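Local coordinates for protein S3-RNase (Pyrus pyrifolia, PDB 1IQQ) that cleaves RNA as a pistil ribonuclease of the T2 family and underlies gametophytic self-incompatibility, the rejection of self pollen, at residues Phe4-Gln9 / Glu104-Met109; Leu12-Ser17 / Asn70-Thr75; Gly34-Pro37 / Pro43-Ser46; Leu153-Lys158 / Thr162-Ile167. All coordinates share one frame; numbering follows the deposited sequence.

Contact 1 (Phe4-Gln9 / Glu104-Met109); sequences FQFTQQ and ETVIKM
The thioether of M109 sits squarely over one face of the F6 ring. SD lies 4.2 Å from the ring centroid and 7° off the ring normal, a Met-aromatic contact. M109 CB also stands 3.7 Å from F6 CE1, and the two side chains run past each other in opposite directions. V106 meets the far end of the ring obliquely, its CG1 3.8 Å from F6 CE2. That ring reaches the helix because F6 CG is anti to the backbone N (chi1 -178°), while M109 extends from CG onward and so carries its sulfur across the face. V106 and M109 lie three residues apart on one side of the helix, where M109 N bonds T105 O at 2.9 Å. Farther out, V32 of strand 30-38 touches both F6 and V106, and Q115 touches F6 and M109. The direct contacts of F6 join strand 3-10 of the central sheet to helix 99-112. Replacing F6 with an alanine would probably leave the M109 sulfur without its aromatic partner and open a gap beside V106. With all three residues buried, the attachment of helix to sheet here rests on dispersion and sulfur-aromatic attraction rather than on polar bonds.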
loop_
_atom_site.group_PDB
_atom_site.type_symbol
_atom_site.label_atom_id
_atom_site.label_comp_id
_atom_site.label_asym_id
_atom_site.label_seq_id
_atom_site.Cartn_x
_atom_site.Cartn_y
_atom_site.Cartn_z
ATOM N N PHE A 4 11.356 2.016 4.372
ATOM C CA PHE A 4 10.303 1.928 3.367
ATOM C C PHE A 4 8.916 1.825 3.943
ATOM O O PHE A 4 8.679 1.165 4.994
ATOM C CB PHE A 4 10.469 0.622 2.565
ATOM C CG PHE A 4 11.593 0.638 1.604
ATOM C CD1 PHE A 4 12.749 -0.044 1.883
ATOM C CD2 PHE A 4 11.449 1.296 0.394
ATOM C CE1 PHE A 4 13.815 -0.091 0.903
ATOM C CE2 PHE A 4 12.474 1.246 -0.570
ATOM C CZ PHE A 4 13.626 0.569 -0.323
ATOM N N GLN A 5 7.968 2.433 3.251
ATOM C CA GLN A 5 6.547 2.255 3.510
ATOM C C GLN A 5 5.991 1.484 2.334
ATOM O O GLN A 5 6.051 1.957 1.185
ATOM C CB GLN A 5 5.804 3.567 3.543
ATOM C CG GLN A 5 6.169 4.384 4.834
ATOM C CD GLN A 5 5.394 5.673 4.878
ATOM O OE1 GLN A 5 4.215 5.712 5.308
ATOM N NE2 GLN A 5 6.007 6.729 4.390
ATOM N N PHE A 6 5.397 0.318 2.568
ATOM C CA PHE A 6 4.733 -0.456 1.498
ATOM C C PHE A 6 3.279 -0.382 1.797
ATOM O O PHE A 6 2.770 -1.022 2.725
ATOM C CB PHE A 6 5.261 -1.899 1.539
ATOM C CG PHE A 6 4.701 -2.817 0.467
ATOM C CD1 PHE A 6 4.420 -4.119 0.768
ATOM C CD2 PHE A 6 4.518 -2.383 -0.833
ATOM C CE1 PHE A 6 3.984 -5.015 -0.259
ATOM C CE2 PHE A 6 4.090 -3.249 -1.861
ATOM C CZ PHE A 6 3.825 -4.571 -1.580
ATOM N N THR A 7 2.567 0.419 1.001
ATOM C CA THR A 7 1.140 0.701 1.271
ATOM C C THR A 7 0.235 -0.015 0.306
ATOM O O THR A 7 0.500 0.010 -0.926
ATOM C CB THR A 7 0.902 2.186 1.111
ATOM O OG1 THR A 7 1.755 2.899 2.034
ATOM C CG2 THR A 7 -0.578 2.528 1.484
ATOM N N GLN A 8 -0.773 -0.699 0.820
ATOM C CA GLN A 8 -1.782 -1.405 -0.004
ATOM C C GLN A 8 -3.130 -0.759 0.288
ATOM O O GLN A 8 -3.378 -0.199 1.371
ATOM C CB GLN A 8 -1.780 -2.889 0.365
ATOM C CG GLN A 8 -0.460 -3.564 -0.137
ATOM C CD GLN A 8 -0.403 -4.997 0.305
ATOM O OE1 GLN A 8 -1.361 -5.723 0.138
ATOM N NE2 GLN A 8 0.776 -5.415 0.829
ATOM N N GLN A 9 -4.008 -0.822 -0.704
ATOM C CA GLN A 9 -5.339 -0.144 -0.662
ATOM C C GLN A 9 -6.430 -1.111 -0.971
ATOM O O GLN A 9 -6.275 -1.942 -1.885
ATOM C CB GLN A 9 -5.352 1.034 -1.671
ATOM C CG GLN A 9 -5.189 0.575 -3.137
ATOM C CD GLN A 9 -5.060 1.715 -4.110
ATOM O OE1 GLN A 9 -4.738 1.478 -5.302
ATOM N NE2 GLN A 9 -5.301 2.929 -3.672
ATOM N N GLU A 104 9.708 -5.275 -9.806
ATOM C CA GLU A 104 9.939 -6.695 -9.429
ATOM C C GLU A 104 10.053 -6.811 -7.925
ATOM O O GLU A 104 9.615 -7.812 -7.352
ATOM C CB GLU A 104 11.238 -7.182 -10.095
ATOM C CG GLU A 104 11.102 -7.357 -11.592
ATOM C CD GLU A 104 12.442 -7.346 -12.329
ATOM O OE1 GLU A 104 13.516 -7.253 -11.669
ATOM O OE2 GLU A 104 12.383 -7.413 -13.598
ATOM N N THR A 105 10.624 -5.810 -7.261
ATOM C CA THR A 105 10.755 -5.830 -5.798
ATOM C C THR A 105 9.365 -5.786 -5.148
ATOM O O THR A 105 9.094 -6.514 -4.187
ATOM C CB THR A 105 11.551 -4.643 -5.333
ATOM O OG1 THR A 105 12.921 -4.817 -5.787
ATOM C CG2 THR A 105 11.516 -4.555 -3.772
ATOM N N VAL A 106 8.459 -4.934 -5.659
ATOM C CA VAL A 106 7.069 -4.919 -5.129
ATOM C C VAL A 106 6.362 -6.240 -5.297
ATOM O O VAL A 106 5.668 -6.702 -4.398
ATOM C CB VAL A 106 6.287 -3.806 -5.847
ATOM C CG1 VAL A 106 4.796 -3.894 -5.567
ATOM C CG2 VAL A 106 6.802 -2.436 -5.308
ATOM N N ILE A 107 6.528 -6.871 -6.461
ATOM C CA ILE A 107 5.888 -8.188 -6.725
ATOM C C ILE A 107 6.470 -9.232 -5.769
ATOM O O ILE A 107 5.682 -10.045 -5.188
ATOM C CB ILE A 107 6.160 -8.580 -8.215
ATOM C CG1 ILE A 107 5.349 -7.673 -9.171
ATOM C CG2 ILE A 107 5.846 -10.112 -8.437
ATOM C CD1 ILE A 107 5.850 -7.645 -10.660
ATOM N N LYS A 108 7.771 -9.143 -5.540
ATOM C CA LYS A 108 8.449 -10.063 -4.604
ATOM C C LYS A 108 7.875 -9.891 -3.188
ATOM O O LYS A 108 7.648 -10.878 -2.451
ATOM C CB LYS A 108 9.949 -9.830 -4.578
ATOM C CG LYS A 108 10.674 -11.044 -4.017
ATOM C CD LYS A 108 12.121 -10.890 -4.320
ATOM C CE LYS A 108 12.697 -9.902 -3.381
ATOM N NZ LYS A 108 13.179 -10.696 -2.236
ATOM N N MET A 109 7.632 -8.638 -2.787
ATOM C CA MET A 109 7.059 -8.443 -1.446
ATOM C C MET A 109 5.636 -8.984 -1.378
ATOM O O MET A 109 5.269 -9.711 -0.422
ATOM C CB MET A 109 7.041 -6.929 -1.122
ATOM C CG MET A 109 8.452 -6.374 -0.939
ATOM S SD MET A 109 8.351 -4.556 -0.917
ATOM C CE MET A 109 10.017 -4.296 -0.417
#

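Contact 2 (Leu12-Ser17 / Asn70-Thr75); sequences LAVCNS and NVFDRT
A single methyl group, V14 CG1, makes the two closest approaches of this contact, touching V71 and F72 at once. It packs 3.7 Å from V71 CG2 and equally near F72 CZ, and V14 crosses both side chains at about a right angle. The motifs on the two sides are a type I beta turn from V14 to S17, which closes helix 11-14, and two successive Asx turns at N70 and D73 in the loop before helix 77-89. V71 CG1 is anti to the carbonyl carbon (chi1 -62°), which leaves CG2 between the backbone N and the carbonyl carbon, facing V14. Beside this pair the C15 sulfur rests more loosely, SG 4.4 Å from V71 CB, and its disulfide to C22 ties the turn to the following loop. N70 OD1 accepts from F72 N at 3.1 Å and lies in plane at the edge of the F72 ring. N70 and V71 probably contribute to the site for the RNA 3'-phosphate; Q9, probably part of the same site, touches both V14 and V71. V14 O accepts from S17 N and S17 OG. At D73, OD1 takes T75 OG1 at 2.6 Å and T75 N at 3.1 Å, both from one face of the carboxylate.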
loop_
_atom_site.group_PDB
_atom_site.type_symbol
_atom_site.label_atom_id
_atom_site.label_comp_id
_atom_site.label_asym_id
_atom_site.label_seq_id
_atom_site.Cartn_x
_atom_site.Cartn_y
_atom_site.Cartn_z
ATOM N N LEU A 12 -12.425 -1.690 -2.987
ATOM C CA LEU A 12 -13.849 -1.348 -2.777
ATOM C C LEU A 12 -13.968 -0.025 -2.074
ATOM O O LEU A 12 -14.791 0.838 -2.447
ATOM C CB LEU A 12 -14.541 -2.440 -1.952
ATOM C CG LEU A 12 -16.068 -2.335 -1.880
ATOM C CD1 LEU A 12 -16.706 -2.916 -3.208
ATOM C CD2 LEU A 12 -16.591 -3.167 -0.746
ATOM N N ALA A 13 -13.127 0.217 -1.075
ATOM C CA ALA A 13 -13.192 1.470 -0.360
ATOM C C ALA A 13 -12.576 2.647 -1.097
ATOM O O ALA A 13 -13.062 3.801 -1.027
ATOM C CB ALA A 13 -12.510 1.292 1.036
ATOM N N VAL A 14 -11.481 2.417 -1.807
ATOM C CA VAL A 14 -10.859 3.477 -2.597
ATOM C C VAL A 14 -11.893 4.035 -3.584
ATOM O O VAL A 14 -11.966 5.246 -3.772
ATOM C CB VAL A 14 -9.663 2.910 -3.443
ATOM C CG1 VAL A 14 -9.061 3.971 -4.363
ATOM C CG2 VAL A 14 -8.577 2.401 -2.473
ATOM N N CYS A 15 -12.673 3.121 -4.168
ATOM C CA CYS A 15 -13.676 3.550 -5.211
ATOM C C CYS A 15 -14.892 4.181 -4.623
ATOM O O CYS A 15 -15.799 4.600 -5.369
ATOM C CB CYS A 15 -14.041 2.331 -6.033
ATOM S SG CYS A 15 -12.610 1.883 -7.061
ATOM N N ASN A 16 -14.926 4.260 -3.292
ATOM C CA ASN A 16 -16.002 4.925 -2.536
ATOM C C ASN A 16 -15.409 6.173 -1.876
ATOM O O ASN A 16 -16.076 6.828 -1.086
ATOM C CB ASN A 16 -16.499 3.916 -1.464
ATOM C CG ASN A 16 -17.825 4.292 -0.824
ATOM O OD1 ASN A 16 -18.744 4.739 -1.487
ATOM N ND2 ASN A 16 -17.940 4.065 0.492
ATOM N N SER A 17 -14.147 6.513 -2.182
ATOM C CA SER A 17 -13.479 7.625 -1.519
ATOM C C SER A 17 -13.705 9.065 -2.014
ATOM O O SER A 17 -13.606 10.008 -1.211
ATOM C CB SER A 17 -11.960 7.378 -1.495
ATOM O OG SER A 17 -11.393 7.645 -2.785
ATOM N N ASN A 70 -4.190 0.711 -11.567
ATOM C CA ASN A 70 -4.729 2.060 -11.348
ATOM C C ASN A 70 -6.225 1.701 -11.288
ATOM O O ASN A 70 -6.859 1.375 -12.306
ATOM C CB ASN A 70 -4.477 2.937 -12.609
ATOM C CG ASN A 70 -5.135 4.263 -12.519
ATOM O OD1 ASN A 70 -6.069 4.450 -11.750
ATOM N ND2 ASN A 70 -4.705 5.191 -13.364
ATOM N N VAL A 71 -6.777 1.692 -10.079
ATOM C CA VAL A 71 -8.151 1.302 -9.873
ATOM C C VAL A 71 -9.182 2.237 -10.489
ATOM O O VAL A 71 -10.327 1.810 -10.701
ATOM C CB VAL A 71 -8.449 1.152 -8.345
ATOM C CG1 VAL A 71 -7.561 0.068 -7.781
ATOM C CG2 VAL A 71 -8.225 2.445 -7.629
ATOM N N PHE A 72 -8.804 3.469 -10.767
ATOM C CA PHE A 72 -9.753 4.436 -11.346
ATOM C C PHE A 72 -9.927 4.219 -12.851
ATOM O O PHE A 72 -11.056 4.417 -13.380
ATOM C CB PHE A 72 -9.259 5.869 -11.087
ATOM C CG PHE A 72 -9.213 6.196 -9.619
ATOM C CD1 PHE A 72 -10.371 6.640 -8.976
ATOM C CD2 PHE A 72 -8.074 5.996 -8.885
ATOM C CE1 PHE A 72 -10.400 6.874 -7.610
ATOM C CE2 PHE A 72 -8.076 6.225 -7.477
ATOM C CZ PHE A 72 -9.250 6.661 -6.856
ATOM N N ASP A 73 -8.872 3.790 -13.542
ATOM C CA ASP A 73 -8.951 3.611 -15.016
ATOM C C ASP A 73 -7.716 2.826 -15.441
ATOM O O ASP A 73 -6.600 3.409 -15.519
ATOM C CB ASP A 73 -8.995 4.978 -15.685
ATOM C CG ASP A 73 -9.190 4.906 -17.206
ATOM O OD1 ASP A 73 -9.159 3.809 -17.774
ATOM O OD2 ASP A 73 -9.357 5.990 -17.786
ATOM N N ARG A 74 -7.929 1.544 -15.691
ATOM C CA ARG A 74 -6.830 0.671 -16.084
ATOM C C ARG A 74 -6.156 1.080 -17.411
ATOM O O ARG A 74 -5.016 0.683 -17.685
ATOM C CB ARG A 74 -7.292 -0.774 -16.154
ATOM C CG ARG A 74 -8.236 -1.101 -17.315
ATOM C CD ARG A 74 -8.520 -2.598 -17.345
ATOM N NE ARG A 74 -7.267 -3.316 -17.131
ATOM C CZ ARG A 74 -7.154 -4.561 -16.659
ATOM N NH1 ARG A 74 -8.239 -5.287 -16.337
ATOM N NH2 ARG A 74 -5.941 -5.070 -16.475
ATOM N N THR A 75 -6.848 1.856 -18.241
ATOM C CA THR A 75 -6.212 2.332 -19.468
ATOM C C THR A 75 -5.104 3.347 -19.186
ATOM O O THR A 75 -4.323 3.653 -20.104
ATOM C CB THR A 75 -7.228 3.028 -20.469
ATOM O OG1 THR A 75 -7.776 4.212 -19.926
ATOM C CG2 THR A 75 -8.303 2.091 -20.828
#

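Contact 3 (Gly34-Pro37 / Pro43-Ser46); sequences GLWP and PDPS
The extended backbone of 34-37 approaches the irregular segment 43-46 most closely at P37 and P45, whose CA atoms are 6.9 Å apart, and a water joins the two segments there by donating to P37 O and to P45 O, each at 2.8 Å. Next to that bridge the carbonyl of P37 is packed by carbon: P45 CD lies 3.4 Å from P37 O, and D44 CB approaches the same oxygen at 3.7 Å. The proline rings themselves meet more loosely, with P37 CB 4.3 Å from P45 CG. D44 crosses W36 at about a right angle, its OD2 3.9 Å from W36 CE3 and its carboxylate plane turned 60° from the indole. With D44 CG anti to its carbonyl carbon (chi1 -59°), the carboxylate swings toward the indole, yet its strong polar bond is made by OD1, which accepts from N39 N, between the two segments. H33, the proton donor, immediately precedes G34 in strand 30-38, and the W36 indole stacks on H88, the proton acceptor. P37 also touches H88, and S46 reaches K87. The contact thus folds the loop after the strand back against the wall of the RNase T2 active site, whose two catalytic histidines come from strand 30-38 and helix 77-89.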
loop_
_atom_site.group_PDB
_atom_site.type_symbol
_atom_site.label_atom_id
_atom_site.label_comp_id
_atom_site.label_asym_id
_atom_site.label_seq_id
_atom_site.Cartn_x
_atom_site.Cartn_y
_atom_site.Cartn_z
ATOM N N GLY A 34 1.594 1.960 -3.048
ATOM C CA GLY A 34 2.901 2.539 -3.212
ATOM C C GLY A 34 3.981 1.778 -2.486
ATOM O O GLY A 34 3.725 1.007 -1.534
ATOM N N LEU A 35 5.223 2.033 -2.894
ATOM C CA LEU A 35 6.426 1.571 -2.162
ATOM C C LEU A 35 7.294 2.833 -2.094
ATOM O O LEU A 35 7.868 3.282 -3.124
ATOM C CB LEU A 35 7.162 0.453 -2.852
ATOM C CG LEU A 35 8.110 -0.585 -2.120
ATOM C CD1 LEU A 35 9.402 -0.998 -2.900
ATOM C CD2 LEU A 35 8.213 -0.422 -0.595
ATOM N N TRP A 36 7.278 3.420 -0.911
ATOM C CA TRP A 36 7.936 4.711 -0.731
ATOM C C TRP A 36 9.182 4.768 0.079
ATOM O O TRP A 36 9.150 4.384 1.244
ATOM C CB TRP A 36 7.010 5.722 -0.019
ATOM C CG TRP A 36 5.703 6.010 -0.689
ATOM C CD1 TRP A 36 5.267 5.623 -1.949
ATOM C CD2 TRP A 36 4.669 6.822 -0.119
ATOM N NE1 TRP A 36 3.990 6.179 -2.166
ATOM C CE2 TRP A 36 3.627 6.915 -1.064
ATOM C CE3 TRP A 36 4.522 7.478 1.116
ATOM C CZ2 TRP A 36 2.434 7.660 -0.811
ATOM C CZ3 TRP A 36 3.353 8.210 1.358
ATOM C CH2 TRP A 36 2.334 8.291 0.397
ATOM N N PRO A 37 10.316 5.137 -0.507
ATOM C CA PRO A 37 11.554 5.318 0.287
ATOM C C PRO A 37 11.101 6.520 1.168
ATOM O O PRO A 37 10.556 7.570 0.662
ATOM C CB PRO A 37 12.574 5.765 -0.766
ATOM C CG PRO A 37 12.119 5.068 -2.021
ATOM C CD PRO A 37 10.595 5.190 -1.955
ATOM N N PRO A 43 9.887 15.463 5.722
ATOM C CA PRO A 43 9.346 14.906 4.477
ATOM C C PRO A 43 10.159 13.825 3.854
ATOM O O PRO A 43 11.362 13.846 3.927
ATOM C CB PRO A 43 9.292 16.110 3.496
ATOM C CG PRO A 43 9.712 17.280 4.260
ATOM C CD PRO A 43 10.408 16.829 5.527
ATOM N N ASP A 44 9.462 12.920 3.152
ATOM C CA ASP A 44 10.144 11.832 2.438
ATOM C C ASP A 44 10.808 12.366 1.193
ATOM O O ASP A 44 10.447 13.446 0.716
ATOM C CB ASP A 44 9.131 10.764 1.992
ATOM C CG ASP A 44 8.351 10.157 3.153
ATOM O OD1 ASP A 44 8.895 10.037 4.301
ATOM O OD2 ASP A 44 7.163 9.758 2.959
ATOM N N PRO A 45 11.796 11.650 0.646
ATOM C CA PRO A 45 12.457 12.116 -0.603
ATOM C C PRO A 45 11.423 11.918 -1.730
ATOM O O PRO A 45 10.452 11.134 -1.610
ATOM C CB PRO A 45 13.678 11.210 -0.733
ATOM C CG PRO A 45 13.172 9.927 -0.114
ATOM C CD PRO A 45 12.364 10.375 1.092
ATOM N N SER A 46 11.607 12.697 -2.806
ATOM C CA SER A 46 10.716 12.652 -3.965
ATOM C C SER A 46 11.469 13.068 -5.202
ATOM O O SER A 46 12.294 14.000 -5.167
ATOM C CB SER A 46 9.557 13.641 -3.728
ATOM O OG SER A 46 8.623 13.643 -4.793
HETATM O O HOH W 1 9.585 8.443 -1.824
#

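Contact 4 (Leu153-Lys158 / Thr162-Ile167); sequences LKCQKK and TELVEI
Q156 and E163 both place CG between the backbone N and the carbonyl carbon (chi1 60° and 48°), and both chains then extend, bringing amide and carboxylate together over one face of the hairpin. Q156 NE2 donates to E163 OE2 at 2.8 Å on the anti side of the carboxylate, in the plane of the amide, and the two flat groups are 33° apart. The V165 methyl CG2 packs crosswise under the glutamine, 3.4 Å from Q156 CG. V165 can do this because it belongs to a classic beta bulge: V165 and E166 both face K154, whose O accepts from V165 N at 2.9 Å and from E166 N at 3.1 Å. On either side of the bulge the antiparallel ladder continues, with E163 N to Q156 O at 2.8 Å and K154 N to E166 O at 2.9 Å. K154 and E166 lie side by side, NZ and OE1 4.3 Å apart, beyond a salt bridge. At the L153 end the opposite face is apolar: L153 CG packs 4.0 Å from I167 CG1 and also meets L164, with helix 135-143 beyond. Q156 NE2 also binds A13 O. With an alanine in place of Q156, A13 O and E163 OE2 would probably each lose a donor, and the V165 methyl CG2 the glutamine's cover. Two neutral amide donors, from Q156 and N16, meet E163 OE2 and would probably stabilise the buried carboxylate's negative charge, while K158 NZ turns to N16 O.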
loop_
_atom_site.group_PDB
_atom_site.type_symbol
_atom_site.label_atom_id
_atom_site.label_comp_id
_atom_site.label_asym_id
_atom_site.label_seq_id
_atom_site.Cartn_x
_atom_site.Cartn_y
_atom_site.Cartn_z
ATOM N N LEU A 153 -2.437 2.512 9.500
ATOM C CA LEU A 153 -3.749 2.307 8.881
ATOM C C LEU A 153 -4.391 3.634 8.472
ATOM O O LEU A 153 -4.224 4.655 9.141
ATOM C CB LEU A 153 -4.674 1.605 9.857
ATOM C CG LEU A 153 -4.711 0.077 9.851
ATOM C CD1 LEU A 153 -3.322 -0.460 10.135
ATOM C CD2 LEU A 153 -5.675 -0.400 10.924
ATOM N N LYS A 154 -5.169 3.571 7.393
ATOM C CA LYS A 154 -5.929 4.733 6.896
ATOM C C LYS A 154 -7.367 4.292 6.776
ATOM O O LYS A 154 -7.663 3.216 6.236
ATOM C CB LYS A 154 -5.462 5.141 5.493
ATOM C CG LYS A 154 -6.241 6.367 5.026
ATOM C CD LYS A 154 -5.730 6.828 3.626
ATOM C CE LYS A 154 -6.167 8.232 3.293
ATOM N NZ LYS A 154 -5.324 8.674 2.115
ATOM N N CYS A 155 -8.280 5.138 7.269
ATOM C CA CYS A 155 -9.723 4.873 7.182
ATOM C C CYS A 155 -10.404 6.112 6.527
ATOM O O CYS A 155 -9.745 7.123 6.295
ATOM C CB CYS A 155 -10.318 4.703 8.570
ATOM S SG CYS A 155 -9.935 3.080 9.308
ATOM N N GLN A 156 -11.703 5.977 6.229
ATOM C CA GLN A 156 -12.432 7.151 5.728
ATOM C C GLN A 156 -13.827 7.088 6.288
ATOM O O GLN A 156 -14.387 6.004 6.520
ATOM C CB GLN A 156 -12.510 7.160 4.189
ATOM C CG GLN A 156 -13.202 5.965 3.624
ATOM C CD GLN A 156 -13.032 5.864 2.100
ATOM O OE1 GLN A 156 -12.279 6.609 1.542
ATOM N NE2 GLN A 156 -13.705 4.899 1.475
ATOM N N LYS A 157 -14.436 8.266 6.513
ATOM C CA LYS A 157 -15.807 8.283 7.018
ATOM C C LYS A 157 -16.787 8.655 5.889
ATOM O O LYS A 157 -16.568 9.617 5.183
ATOM C CB LYS A 157 -15.994 9.278 8.156
ATOM C CG LYS A 157 -17.407 9.161 8.774
ATOM C CD LYS A 157 -17.486 9.863 10.123
ATOM C CE LYS A 157 -18.957 10.066 10.507
ATOM N NZ LYS A 157 -19.046 10.964 11.687
ATOM N N LYS A 158 -17.873 7.907 5.805
ATOM C CA LYS A 158 -18.893 8.120 4.776
ATOM C C LYS A 158 -20.175 8.141 5.547
ATOM O O LYS A 158 -20.666 7.078 5.915
ATOM C CB LYS A 158 -18.943 6.903 3.837
ATOM C CG LYS A 158 -17.605 6.430 3.218
ATOM C CD LYS A 158 -17.054 7.432 2.210
ATOM C CE LYS A 158 -18.162 7.874 1.225
ATOM N NZ LYS A 158 -17.695 8.620 0.006
ATOM N N THR A 162 -17.580 4.318 9.023
ATOM C CA THR A 162 -16.115 4.503 8.874
ATOM C C THR A 162 -15.619 3.187 8.256
ATOM O O THR A 162 -15.973 2.113 8.729
ATOM C CB THR A 162 -15.389 4.615 10.174
ATOM O OG1 THR A 162 -15.807 5.829 10.828
ATOM C CG2 THR A 162 -13.894 4.624 9.961
ATOM N N GLU A 163 -14.904 3.283 7.128
ATOM C CA GLU A 163 -14.332 2.051 6.544
ATOM C C GLU A 163 -12.816 2.077 6.425
ATOM O O GLU A 163 -12.173 3.132 6.294
ATOM C CB GLU A 163 -14.881 1.802 5.192
ATOM C CG GLU A 163 -14.864 2.916 4.366
ATOM C CD GLU A 163 -15.946 2.685 3.291
ATOM O OE1 GLU A 163 -17.003 2.147 3.622
ATOM O OE2 GLU A 163 -15.705 3.041 2.163
ATOM N N LEU A 164 -12.254 0.874 6.525
ATOM C CA LEU A 164 -10.779 0.671 6.341
ATOM C C LEU A 164 -10.448 0.903 4.838
ATOM O O LEU A 164 -11.137 0.395 3.942
ATOM C CB LEU A 164 -10.477 -0.793 6.720
ATOM C CG LEU A 164 -9.037 -1.241 6.547
ATOM C CD1 LEU A 164 -8.134 -0.410 7.579
ATOM C CD2 LEU A 164 -8.942 -2.744 6.861
ATOM N N VAL A 165 -9.363 1.624 4.582
ATOM C CA VAL A 165 -8.994 1.937 3.189
ATOM C C VAL A 165 -7.541 1.526 2.877
ATOM O O VAL A 165 -7.315 0.950 1.797
ATOM C CB VAL A 165 -9.113 3.420 2.913
ATOM C CG1 VAL A 165 -8.950 3.681 1.375
ATOM C CG2 VAL A 165 -10.516 3.929 3.366
ATOM N N GLU A 166 -6.567 1.800 3.735
ATOM C CA GLU A 166 -5.176 1.440 3.406
ATOM C C GLU A 166 -4.471 0.845 4.599
ATOM O O GLU A 166 -4.790 1.195 5.772
ATOM C CB GLU A 166 -4.289 2.658 2.934
ATOM C CG GLU A 166 -4.798 3.360 1.712
ATOM C CD GLU A 166 -3.888 4.488 1.284
ATOM O OE1 GLU A 166 -3.108 5.034 2.033
ATOM O OE2 GLU A 166 -3.994 4.878 0.093
ATOM N N ILE A 167 -3.546 -0.068 4.303
ATOM C CA ILE A 167 -2.689 -0.653 5.363
ATOM C C ILE A 167 -1.273 -0.590 4.838
ATOM O O ILE A 167 -1.002 -1.004 3.698
ATOM C CB ILE A 167 -3.080 -2.083 5.713
ATOM C CG1 ILE A 167 -4.382 -2.065 6.535
ATOM C CG2 ILE A 167 -1.971 -2.723 6.593
ATOM C CD1 ILE A 167 -4.991 -3.450 6.888
#

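Contact 1 is the core of the set, its touching residues all buried; contacts 2, 3 and 4 are only partly buried. Contacts 1, 3 and 4 share the central sheet: strand 3-10 hydrogen-bonds to strand 30-38 through Q5 O and W36 N, and to strand 161-171 through Q8 N and I167 O. Contact 2 stands beside the sheet and meets contact 4 through helix 11-14 and the turn after it, and contact 1 through Q9. Chemistry follows place: sulfur-aromatic and aliphatic packing at contact 1, methyl packing between turns at contact 2, a water bridge and carbonyl packing at contact 3, and a bulged backbone ladder with a side-chain amide-carboxylate bond at contact 4.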